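Local coordinates for A197 (Sulfolobus turreted icosahedral virus, PDB 2C0N), which probably acts as a viral glycosyltransferase with the GT-A fold, probably transferring sugar from an activated donor, at residues L45-F59 against F122-F136. Numbering follows the deposited sequence.
Sequences LDMFLEMKDYDTLAF and FIKREFLEKIKRPAF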
ATOM      1  N   LEU A  45     -15.975  -4.392  12.344  1.00 16.72           N
ATOM      2  CA  LEU A  45     -16.772  -4.122  13.563  1.00 17.04           C
ATOM      3  C   LEU A  45     -16.293  -4.907  14.793  1.00 17.11           C
ATOM      4  O   LEU A  45     -16.117  -4.356  15.863  1.00 18.44           O
ATOM      5  CB  LEU A  45     -18.246  -4.423  13.317  1.00 16.96           C
ATOM      6  CG  LEU A  45     -19.216  -4.106  14.455  1.00 17.86           C
ATOM      7  CD1 LEU A  45     -19.067  -2.653  14.942  1.00 17.22           C
ATOM      8  CD2 LEU A  45     -20.664  -4.399  14.050  1.00 18.69           C
ATOM      9  N   ASP A  46     -16.066  -6.201  14.632  1.00 17.20           N
ATOM     10  CA  ASP A  46     -15.532  -7.017  15.722  1.00 18.66           C
ATOM     11  C   ASP A  46     -14.184  -6.544  16.259  1.00 18.34           C
ATOM     12  O   ASP A  46     -13.961  -6.530  17.471  1.00 18.57           O
ATOM     13  CB  ASP A  46     -15.377  -8.451  15.263  1.00 18.67           C
ATOM     14  CG  ASP A  46     -16.690  -9.160  15.136  1.00 22.23           C
ATOM     15  OD1 ASP A  46     -17.704  -8.649  15.634  1.00 24.89           O
ATOM     16  OD2 ASP A  46     -16.691 -10.255  14.525  1.00 30.13           O
HETATM   17  N   MSE A  47     -13.262  -6.251  15.362  1.00 18.53           N
HETATM   18  CA  MSE A  47     -11.959  -5.748  15.762  1.00 19.31           C
HETATM   19  C   MSE A  47     -12.101  -4.362  16.435  1.00 18.74           C
HETATM   20  O   MSE A  47     -11.575  -4.132  17.509  1.00 17.75           O
HETATM   21  CB  MSE A  47     -11.035  -5.641  14.560  1.00 19.43           C
HETATM   22  CG  MSE A  47     -10.579  -7.014  13.977  1.00 20.85           C
HETATM   23 SE   MSE A  47      -9.507  -6.710  12.382  1.00 29.30          SE
HETATM   24  CE  MSE A  47      -7.998  -5.798  13.283  1.00 24.29           C
ATOM     25  N   PHE A  48     -12.849  -3.473  15.798  1.00 18.21           N
ATOM     26  CA  PHE A  48     -13.035  -2.115  16.328  1.00 17.80           C
ATOM     27  C   PHE A  48     -13.557  -2.110  17.741  1.00 18.69           C
ATOM     28  O   PHE A  48     -13.028  -1.381  18.594  1.00 18.16           O
ATOM     29  CB  PHE A  48     -13.979  -1.317  15.438  1.00 18.30           C
ATOM     30  CG  PHE A  48     -14.340   0.004  16.012  1.00 15.74           C
ATOM     31  CD1 PHE A  48     -13.457   1.064  15.943  1.00 16.68           C
ATOM     32  CD2 PHE A  48     -15.546   0.182  16.665  1.00 15.36           C
ATOM     33  CE1 PHE A  48     -13.785   2.301  16.527  1.00 18.01           C
ATOM     34  CE2 PHE A  48     -15.884   1.424  17.221  1.00 15.85           C
ATOM     35  CZ  PHE A  48     -15.008   2.466  17.169  1.00 15.07           C
ATOM     36  N   LEU A  49     -14.592  -2.905  18.000  1.00 18.85           N
ATOM     37  CA  LEU A  49     -15.244  -2.885  19.314  1.00 19.83           C
ATOM     38  C   LEU A  49     -14.271  -3.281  20.427  1.00 20.14           C
ATOM     39  O   LEU A  49     -14.385  -2.804  21.546  1.00 19.81           O
ATOM     40  CB  LEU A  49     -16.493  -3.765  19.341  1.00 18.99           C
ATOM     41  CG  LEU A  49     -17.664  -3.210  18.511  1.00 20.04           C
ATOM     42  CD1 LEU A  49     -18.737  -4.245  18.296  1.00 21.86           C
ATOM     43  CD2 LEU A  49     -18.248  -1.960  19.149  1.00 19.90           C
ATOM     44  N   GLU A  50     -13.325  -4.160  20.121  1.00 21.46           N
ATOM     45  CA  GLU A  50     -12.319  -4.543  21.124  1.00 23.14           C
ATOM     46  C   GLU A  50     -11.235  -3.481  21.323  1.00 23.22           C
ATOM     47  O   GLU A  50     -10.611  -3.434  22.391  1.00 22.86           O
ATOM     48  CB  GLU A  50     -11.688  -5.902  20.783  1.00 24.01           C
ATOM     49  CG  GLU A  50     -12.698  -7.052  20.750  1.00 26.39           C
ATOM     50  CD  GLU A  50     -13.365  -7.310  22.090  1.00 30.41           C
ATOM     51  OE1 GLU A  50     -12.968  -8.268  22.802  1.00 34.02           O
ATOM     52  OE2 GLU A  50     -14.289  -6.553  22.456  1.00 34.16           O
HETATM   53  N   MSE A  51     -11.023  -2.626  20.326  1.00 22.98           N
HETATM   54  CA  MSE A  51      -9.952  -1.640  20.376  1.00 23.58           C
HETATM   55  C   MSE A  51     -10.425  -0.285  20.974  1.00 22.86           C
HETATM   56  O   MSE A  51     -10.626   0.701  20.272  1.00 21.80           O
HETATM   57  CB  MSE A  51      -9.320  -1.526  18.993  1.00 24.86           C
HETATM   58  CG  MSE A  51      -8.619  -2.842  18.554  1.00 27.55           C
HETATM   59 SE   MSE A  51      -8.348  -3.001  16.629  1.00 38.75          SE
HETATM   60  CE  MSE A  51      -6.887  -1.808  16.537  1.00 36.20           C
ATOM     61  N   LYS A  52     -10.528  -0.266  22.311  1.00 22.27           N
ATOM     62  CA  LYS A  52     -11.235   0.788  23.069  1.00 21.67           C
ATOM     63  C   LYS A  52     -10.612   2.185  22.989  1.00 20.93           C
ATOM     64  O   LYS A  52     -11.253   3.171  23.329  1.00 19.89           O
ATOM     65  CB  LYS A  52     -11.370   0.397  24.548  1.00 22.56           C
ATOM     66  CG  LYS A  52     -11.930  -1.004  24.819  1.00 23.53           C
ATOM     67  CD  LYS A  52     -13.115  -1.344  23.926  1.00 27.80           C
ATOM     68  CE  LYS A  52     -14.125  -2.246  24.643  1.00 26.74           C
ATOM     69  NZ  LYS A  52     -15.009  -1.404  25.519  1.00 30.40           N
ATOM     70  N   ASP A  53      -9.377   2.286  22.519  1.00 20.19           N
ATOM     71  CA  ASP A  53      -8.779   3.602  22.323  1.00 19.98           C
ATOM     72  C   ASP A  53      -9.340   4.361  21.143  1.00 19.38           C
ATOM     73  O   ASP A  53      -9.173   5.590  21.034  1.00 19.42           O
ATOM     74  CB  ASP A  53      -7.277   3.456  22.249  1.00 20.26           C
ATOM     75  CG  ASP A  53      -6.712   3.232  23.600  1.00 20.71           C
ATOM     76  OD1 ASP A  53      -7.062   4.065  24.459  1.00 23.53           O
ATOM     77  OD2 ASP A  53      -6.032   2.210  23.832  1.00 23.25           O
ATOM     78  N   TYR A  54     -10.079   3.654  20.309  1.00 18.23           N
ATOM     79  CA  TYR A  54     -10.607   4.266  19.103  1.00 17.34           C
ATOM     80  C   TYR A  54     -12.067   4.570  19.322  1.00 16.80           C
ATOM     81  O   TYR A  54     -12.795   3.736  19.827  1.00 15.89           O
ATOM     82  CB  TYR A  54     -10.348   3.368  17.889  1.00 17.02           C
ATOM     83  CG  TYR A  54      -8.857   3.214  17.704  1.00 14.83           C
ATOM     84  CD1 TYR A  54      -8.185   2.171  18.288  1.00 15.29           C
ATOM     85  CD2 TYR A  54      -8.110   4.158  17.007  1.00 14.56           C
ATOM     86  CE1 TYR A  54      -6.800   2.042  18.166  1.00 18.37           C
ATOM     87  CE2 TYR A  54      -6.721   4.041  16.890  1.00 14.28           C
ATOM     88  CZ  TYR A  54      -6.074   2.977  17.463  1.00 15.75           C
ATOM     89  OH  TYR A  54      -4.679   2.846  17.380  1.00 16.83           O
ATOM     90  N   ASP A  55     -12.457   5.786  18.950  1.00 16.98           N
ATOM     91  CA  ASP A  55     -13.782   6.348  19.234  1.00 16.81           C
ATOM     92  C   ASP A  55     -14.675   6.210  18.021  1.00 16.36           C
ATOM     93  O   ASP A  55     -15.896   6.257  18.138  1.00 15.45           O
ATOM     94  CB  ASP A  55     -13.689   7.854  19.495  1.00 17.83           C
ATOM     95  CG  ASP A  55     -12.767   8.206  20.639  1.00 19.08           C
ATOM     96  OD1 ASP A  55     -12.890   7.597  21.712  1.00 21.86           O
ATOM     97  OD2 ASP A  55     -11.928   9.106  20.444  1.00 21.50           O
ATOM     98  N   THR A  56     -14.049   6.164  16.846  1.00 14.80           N
ATOM     99  CA  THR A  56     -14.740   6.244  15.585  1.00 15.35           C
ATOM    100  C   THR A  56     -14.200   5.179  14.643  1.00 14.54           C
ATOM    101  O   THR A  56     -12.999   5.026  14.490  1.00 15.53           O
ATOM    102  CB  THR A  56     -14.600   7.669  14.989  1.00 14.09           C
ATOM    103  OG1 THR A  56     -15.176   8.614  15.917  1.00 17.21           O
ATOM    104  CG2 THR A  56     -15.319   7.787  13.665  1.00 16.22           C
ATOM    105  N   LEU A  57     -15.108   4.442  14.039  1.00 15.44           N
ATOM    106  CA  LEU A  57     -14.775   3.488  12.987  1.00 15.75           C
ATOM    107  C   LEU A  57     -15.048   4.212  11.689  1.00 16.55           C
ATOM    108  O   LEU A  57     -16.201   4.581  11.424  1.00 17.41           O
ATOM    109  CB  LEU A  57     -15.671   2.257  13.092  1.00 15.78           C
ATOM    110  CG  LEU A  57     -15.237   0.984  12.339  1.00 16.12           C
ATOM    111  CD1 LEU A  57     -16.098  -0.181  12.724  1.00 15.62           C
ATOM    112  CD2 LEU A  57     -15.340   1.185  10.872  1.00 15.62           C
ATOM    113  N   ALA A  58     -14.000   4.406  10.891  1.00 16.97           N
ATOM    114  CA  ALA A  58     -14.149   4.991   9.562  1.00 17.23           C
ATOM    115  C   ALA A  58     -13.998   3.881   8.545  1.00 17.26           C
ATOM    116  O   ALA A  58     -12.956   3.208   8.531  1.00 19.35           O
ATOM    117  CB  ALA A  58     -13.109   6.042   9.333  1.00 17.79           C
ATOM    118  N   PHE A  59     -15.033   3.645   7.723  1.00 16.84           N
ATOM    119  CA  PHE A  59     -14.885   2.773   6.534  1.00 17.12           C
ATOM    120  C   PHE A  59     -14.472   3.616   5.335  1.00 16.38           C
ATOM    121  O   PHE A  59     -15.095   4.666   5.065  1.00 17.61           O
ATOM    122  CB  PHE A  59     -16.217   2.114   6.200  1.00 17.59           C
ATOM    123  CG  PHE A  59     -16.528   0.924   7.038  1.00 15.91           C
ATOM    124  CD1 PHE A  59     -15.662  -0.141   7.091  1.00 16.07           C
ATOM    125  CD2 PHE A  59     -17.724   0.846   7.720  1.00 18.38           C
ATOM    126  CE1 PHE A  59     -15.967  -1.284   7.821  1.00 15.40           C
ATOM    127  CE2 PHE A  59     -18.011  -0.299   8.475  1.00 18.32           C
ATOM    128  CZ  PHE A  59     -17.136  -1.335   8.515  1.00 16.44           C
ATOM    129  N   PHE A 122     -18.006   7.564   8.638  1.00 15.04           N
ATOM    130  CA  PHE A 122     -17.515   7.586   9.987  1.00 14.95           C
ATOM    131  C   PHE A 122     -18.652   7.180  10.903  1.00 15.20           C
ATOM    132  O   PHE A 122     -19.730   7.739  10.814  1.00 14.83           O
ATOM    133  CB  PHE A 122     -17.058   9.007  10.337  1.00 15.14           C
ATOM    134  CG  PHE A 122     -15.923   9.515   9.471  1.00 14.80           C
ATOM    135  CD1 PHE A 122     -16.174  10.006   8.198  1.00 17.40           C
ATOM    136  CD2 PHE A 122     -14.620   9.459   9.915  1.00 15.75           C
ATOM    137  CE1 PHE A 122     -15.146  10.450   7.378  1.00 18.24           C
ATOM    138  CE2 PHE A 122     -13.590   9.879   9.111  1.00 16.25           C
ATOM    139  CZ  PHE A 122     -13.857  10.387   7.827  1.00 16.82           C
ATOM    140  N   ILE A 123     -18.399   6.209  11.784  1.00 15.41           N
ATOM    141  CA  ILE A 123     -19.445   5.696  12.655  1.00 15.45           C
ATOM    142  C   ILE A 123     -18.968   5.736  14.100  1.00 15.18           C
ATOM    143  O   ILE A 123     -17.932   5.210  14.440  1.00 14.28           O
ATOM    144  CB  ILE A 123     -19.858   4.258  12.292  1.00 15.07           C
ATOM    145  CG1 ILE A 123     -20.026   4.101  10.770  1.00 17.55           C
ATOM    146  CG2 ILE A 123     -21.068   3.875  13.084  1.00 16.67           C
ATOM    147  CD1 ILE A 123     -20.369   2.680  10.332  1.00 17.94           C
ATOM    148  N   LYS A 124     -19.766   6.330  14.974  1.00 15.87           N
ATOM    149  CA  LYS A 124     -19.305   6.451  16.353  1.00 15.28           C
ATOM    150  C   LYS A 124     -19.487   5.181  17.193  1.00 15.77           C
ATOM    151  O   LYS A 124     -20.472   4.428  17.045  1.00 15.21           O
ATOM    152  CB  LYS A 124     -19.931   7.669  17.044  1.00 15.88           C
ATOM    153  CG  LYS A 124     -21.360   7.594  17.447  1.00 15.20           C
ATOM    154  CD  LYS A 124     -21.760   8.916  18.104  1.00 16.10           C
ATOM    155  CE  LYS A 124     -23.190   8.985  18.545  1.00 15.63           C
ATOM    156  NZ  LYS A 124     -23.641  10.376  18.926  1.00 13.80           N
ATOM    157  N   ARG A 125     -18.565   4.994  18.122  1.00 14.87           N
ATOM    158  CA  ARG A 125     -18.587   3.838  18.983  1.00 15.93           C
ATOM    159  C   ARG A 125     -19.898   3.653  19.737  1.00 16.88           C
ATOM    160  O   ARG A 125     -20.410   2.544  19.843  1.00 17.26           O
ATOM    161  CB  ARG A 125     -17.456   3.948  19.982  1.00 15.62           C
ATOM    162  CG  ARG A 125     -17.462   2.840  21.018  1.00 17.25           C
ATOM    163  CD  ARG A 125     -16.214   2.897  21.837  1.00 17.53           C
ATOM    164  NE  ARG A 125     -15.029   2.451  21.093  1.00 16.02           N
ATOM    165  CZ  ARG A 125     -14.700   1.180  20.856  1.00 15.80           C
ATOM    166  NH1 ARG A 125     -15.476   0.189  21.258  1.00 15.55           N
ATOM    167  NH2 ARG A 125     -13.588   0.894  20.189  1.00 16.50           N
ATOM    168  N   GLU A 126     -20.401   4.736  20.314  1.00 16.86           N
ATOM    169  CA  GLU A 126     -21.645   4.682  21.056  1.00 18.57           C
ATOM    170  C   GLU A 126     -22.747   3.985  20.287  1.00 18.43           C
ATOM    171  O   GLU A 126     -23.502   3.200  20.863  1.00 19.68           O
ATOM    172  CB  GLU A 126     -22.119   6.081  21.455  1.00 19.09           C
ATOM    173  CG  GLU A 126     -22.004   6.351  22.923  1.00 24.11           C
ATOM    174  CD  GLU A 126     -23.088   7.295  23.431  1.00 28.11           C
ATOM    175  OE1 GLU A 126     -23.434   8.258  22.693  1.00 33.05           O
ATOM    176  OE2 GLU A 126     -23.609   7.078  24.561  1.00 33.28           O
ATOM    177  N   PHE A 127     -22.872   4.300  19.005  1.00 17.55           N
ATOM    178  CA  PHE A 127     -23.890   3.676  18.170  1.00 17.76           C
ATOM    179  C   PHE A 127     -23.622   2.185  17.942  1.00 17.95           C
ATOM    180  O   PHE A 127     -24.534   1.356  18.027  1.00 18.80           O
ATOM    181  CB  PHE A 127     -23.955   4.350  16.807  1.00 17.04           C
ATOM    182  CG  PHE A 127     -25.018   3.792  15.933  1.00 18.36           C
ATOM    183  CD1 PHE A 127     -26.337   3.998  16.248  1.00 17.61           C
ATOM    184  CD2 PHE A 127     -24.704   3.042  14.799  1.00 18.70           C
ATOM    185  CE1 PHE A 127     -27.343   3.508  15.442  1.00 19.94           C
ATOM    186  CE2 PHE A 127     -25.729   2.534  14.001  1.00 18.62           C
ATOM    187  CZ  PHE A 127     -27.035   2.761  14.338  1.00 18.41           C
ATOM    188  N   LEU A 128     -22.372   1.875  17.596  1.00 18.15           N
ATOM    189  CA  LEU A 128     -21.969   0.506  17.283  1.00 18.46           C
ATOM    190  C   LEU A 128     -22.014  -0.411  18.501  1.00 19.14           C
ATOM    191  O   LEU A 128     -22.279  -1.600  18.381  1.00 18.26           O
ATOM    192  CB  LEU A 128     -20.574   0.506  16.677  1.00 18.58           C
ATOM    193  CG  LEU A 128     -20.499   1.068  15.261  1.00 17.67           C
ATOM    194  CD1 LEU A 128     -19.063   1.188  14.817  1.00 19.04           C
ATOM    195  CD2 LEU A 128     -21.277   0.223  14.277  1.00 18.71           C
ATOM    196  N   GLU A 129     -21.825   0.148  19.686  1.00 19.81           N
ATOM    197  CA  GLU A 129     -21.901  -0.674  20.898  1.00 21.59           C
ATOM    198  C   GLU A 129     -23.320  -1.039  21.275  1.00 22.36           C
ATOM    199  O   GLU A 129     -23.538  -1.882  22.154  1.00 23.08           O
ATOM    200  CB  GLU A 129     -21.208   0.057  22.051  1.00 21.92           C
ATOM    201  CG  GLU A 129     -19.718   0.008  21.850  1.00 22.66           C
ATOM    202  CD  GLU A 129     -18.942   0.513  23.022  1.00 22.89           C
ATOM    203  OE1 GLU A 129     -19.509   1.299  23.806  1.00 20.43           O
ATOM    204  OE2 GLU A 129     -17.765   0.115  23.125  1.00 20.66           O
ATOM    205  N   LYS A 130     -24.279  -0.400  20.630  1.00 23.36           N
ATOM    206  CA  LYS A 130     -25.698  -0.617  20.934  1.00 25.30           C
ATOM    207  C   LYS A 130     -26.369  -1.522  19.913  1.00 25.69           C
ATOM    208  O   LYS A 130     -27.400  -2.117  20.201  1.00 25.78           O
ATOM    209  CB  LYS A 130     -26.435   0.714  20.950  1.00 25.42           C
ATOM    210  CG  LYS A 130     -26.053   1.643  22.089  1.00 28.32           C
ATOM    211  CD  LYS A 130     -26.772   2.988  21.927  1.00 30.80           C
ATOM    212  CE  LYS A 130     -26.721   3.849  23.191  1.00 32.27           C
ATOM    213  NZ  LYS A 130     -27.872   4.817  23.276  1.00 34.25           N
ATOM    214  N   ILE A 131     -25.807  -1.610  18.711  1.00 26.44           N
ATOM    215  CA  ILE A 131     -26.555  -2.214  17.608  1.00 26.80           C
ATOM    216  C   ILE A 131     -26.569  -3.725  17.775  1.00 26.70           C
ATOM    217  O   ILE A 131     -25.715  -4.307  18.445  1.00 26.38           O
ATOM    218  CB  ILE A 131     -26.053  -1.829  16.211  1.00 27.26           C
ATOM    219  CG1 ILE A 131     -24.599  -2.222  16.038  1.00 28.89           C
ATOM    220  CG2 ILE A 131     -26.340  -0.310  15.943  1.00 27.85           C
ATOM    221  CD1 ILE A 131     -24.008  -1.825  14.703  1.00 31.61           C
ATOM    222  N   LYS A 132     -27.564  -4.342  17.173  1.00 26.44           N
ATOM    223  CA  LYS A 132     -27.621  -5.793  17.190  1.00 26.75           C
ATOM    224  C   LYS A 132     -26.517  -6.293  16.262  1.00 27.04           C
ATOM    225  O   LYS A 132     -26.303  -5.715  15.174  1.00 25.66           O
ATOM    226  CB  LYS A 132     -29.039  -6.265  16.859  1.00 26.77           C
ATOM    227  CG  LYS A 132     -29.972  -6.103  18.071  1.00 26.56           C
ATOM    228  CD  LYS A 132     -31.238  -6.916  17.987  1.00 26.91           C
ATOM    229  CE  LYS A 132     -31.943  -6.990  19.343  1.00 27.15           C
ATOM    230  NZ  LYS A 132     -32.963  -8.070  19.404  1.00 25.92           N
ATOM    231  N   ARG A 133     -25.759  -7.293  16.759  1.00 27.32           N
ATOM    232  CA  ARG A 133     -24.670  -7.949  16.023  1.00 27.80           C
ATOM    233  C   ARG A 133     -25.020  -9.395  15.712  1.00 27.54           C
ATOM    234  O   ARG A 133     -25.562 -10.103  16.582  1.00 28.40           O
ATOM    235  CB  ARG A 133     -23.357  -7.918  16.816  1.00 28.29           C
ATOM    236  CG  ARG A 133     -22.464  -6.711  16.525  1.00 29.53           C
ATOM    237  CD  ARG A 133     -20.961  -7.037  16.778  1.00 30.97           C
ATOM    238  NE  ARG A 133     -20.605  -6.920  18.191  1.00 34.33           N
ATOM    239  CZ  ARG A 133     -19.522  -7.445  18.776  1.00 34.74           C
ATOM    240  NH1 ARG A 133     -18.618  -8.139  18.088  1.00 35.03           N
ATOM    241  NH2 ARG A 133     -19.345  -7.263  20.082  1.00 34.79           N
ATOM    242  N   PRO A 134     -24.687  -9.869  14.495  1.00 27.56           N
ATOM    243  CA  PRO A 134     -23.870  -9.210  13.454  1.00 27.54           C
ATOM    244  C   PRO A 134     -24.654  -8.127  12.659  1.00 27.38           C
ATOM    245  O   PRO A 134     -25.871  -8.265  12.465  1.00 27.85           O
ATOM    246  CB  PRO A 134     -23.430 -10.381  12.551  1.00 27.31           C
ATOM    247  CG  PRO A 134     -24.220 -11.598  13.008  1.00 27.80           C
ATOM    248  CD  PRO A 134     -25.212 -11.164  14.030  1.00 27.72           C
ATOM    249  N   ALA A 135     -23.938  -7.095  12.192  1.00 26.31           N
ATOM    250  CA  ALA A 135     -24.490  -5.801  11.743  1.00 24.97           C
ATOM    251  C   ALA A 135     -24.593  -5.567  10.224  1.00 24.53           C
ATOM    252  O   ALA A 135     -25.355  -4.710   9.763  1.00 21.76           O
ATOM    253  CB  ALA A 135     -23.626  -4.681  12.334  1.00 25.29           C
ATOM    254  N   PHE A 136     -23.767  -6.267   9.453  1.00 24.93           N
ATOM    255  CA  PHE A 136     -23.725  -6.091   7.998  1.00 25.47           C
ATOM    256  C   PHE A 136     -24.135  -7.366   7.302  1.00 26.26           C
ATOM    257  O   PHE A 136     -23.582  -8.434   7.555  1.00 28.14           O
ATOM    258  CB  PHE A 136     -22.322  -5.685   7.531  1.00 25.15           C
ATOM    259  CG  PHE A 136     -21.834  -4.449   8.165  1.00 23.70           C
ATOM    260  CD1 PHE A 136     -21.004  -4.503   9.261  1.00 22.96           C
ATOM    261  CD2 PHE A 136     -22.248  -3.207   7.697  1.00 23.35           C
ATOM    262  CE1 PHE A 136     -20.567  -3.344   9.853  1.00 21.79           C
ATOM    263  CE2 PHE A 136     -21.837  -2.047   8.320  1.00 23.74           C
ATOM    264  CZ  PHE A 136     -20.999  -2.121   9.391  1.00 23.32           C
TER
HETATM  265  O   HOH W   1     -15.784  -7.448  19.212  1.00 31.13           O
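The guanidinium of Arg125 hydrogen-bonds to the backbone carbonyls of Phe48 and Leu49 at the end of helix 37-50 and of Tyr54 in the loop that follows. Arg125 NE (2.9 Å) and NH2 grip Tyr54 O side-on, the oxygen lying in the guanidinium plane. Arg125 NH2 also reaches Phe48 O at 2.8 Å, on the opposite side of the carbonyl plane from Met51 N, and NH1 bonds to Leu49 O. With CG anti to the backbone N (chi1 175°) and a bend at chi3, the group lies flat on Phe48, planes 15° apart, in an off-centre cation-pi stack; Leu57 CB covers the other face of that ring. Glu129 OE2 takes Arg125 NH1 in a salt bridge and, over a longer gap, faces Lys52 NZ, which probably eases the closeness of the two positive charges. Earlier in helix 37-50, Arg133 NH1 comes to Asp46 OD1 from above the carboxylate plane, a salt bridge of 2.7 Å, while Leu49 CD1 presses on one guanidinium face. Apolar packing follows: Leu45 sends CD1 against Leu128 CD2 (3.7 Å) and CD2 tightly onto Ala135 CB. Phe59 turns its edge to the face of Phe136, planes at 83°. Between the strands, Leu57 and Ile123 form an antiparallel hydrogen-bonded pair (Leu57 O to Ile123 N 2.8 Å), flanked by the non-hydrogen-bonded pairs Thr56-Lys124 and Ala58-Phe122. Strand 56-60 runs between parallel strand 3-8 and antiparallel strand 120-124 in the mixed central sheet of the GT-A fold. Helix 71-80 covers the face bearing Thr56 and Phe122; on the other, helix 37-50 packs beside helix 125-128, and Phe154 of helix 150-158 meets Ile123 and Phe136.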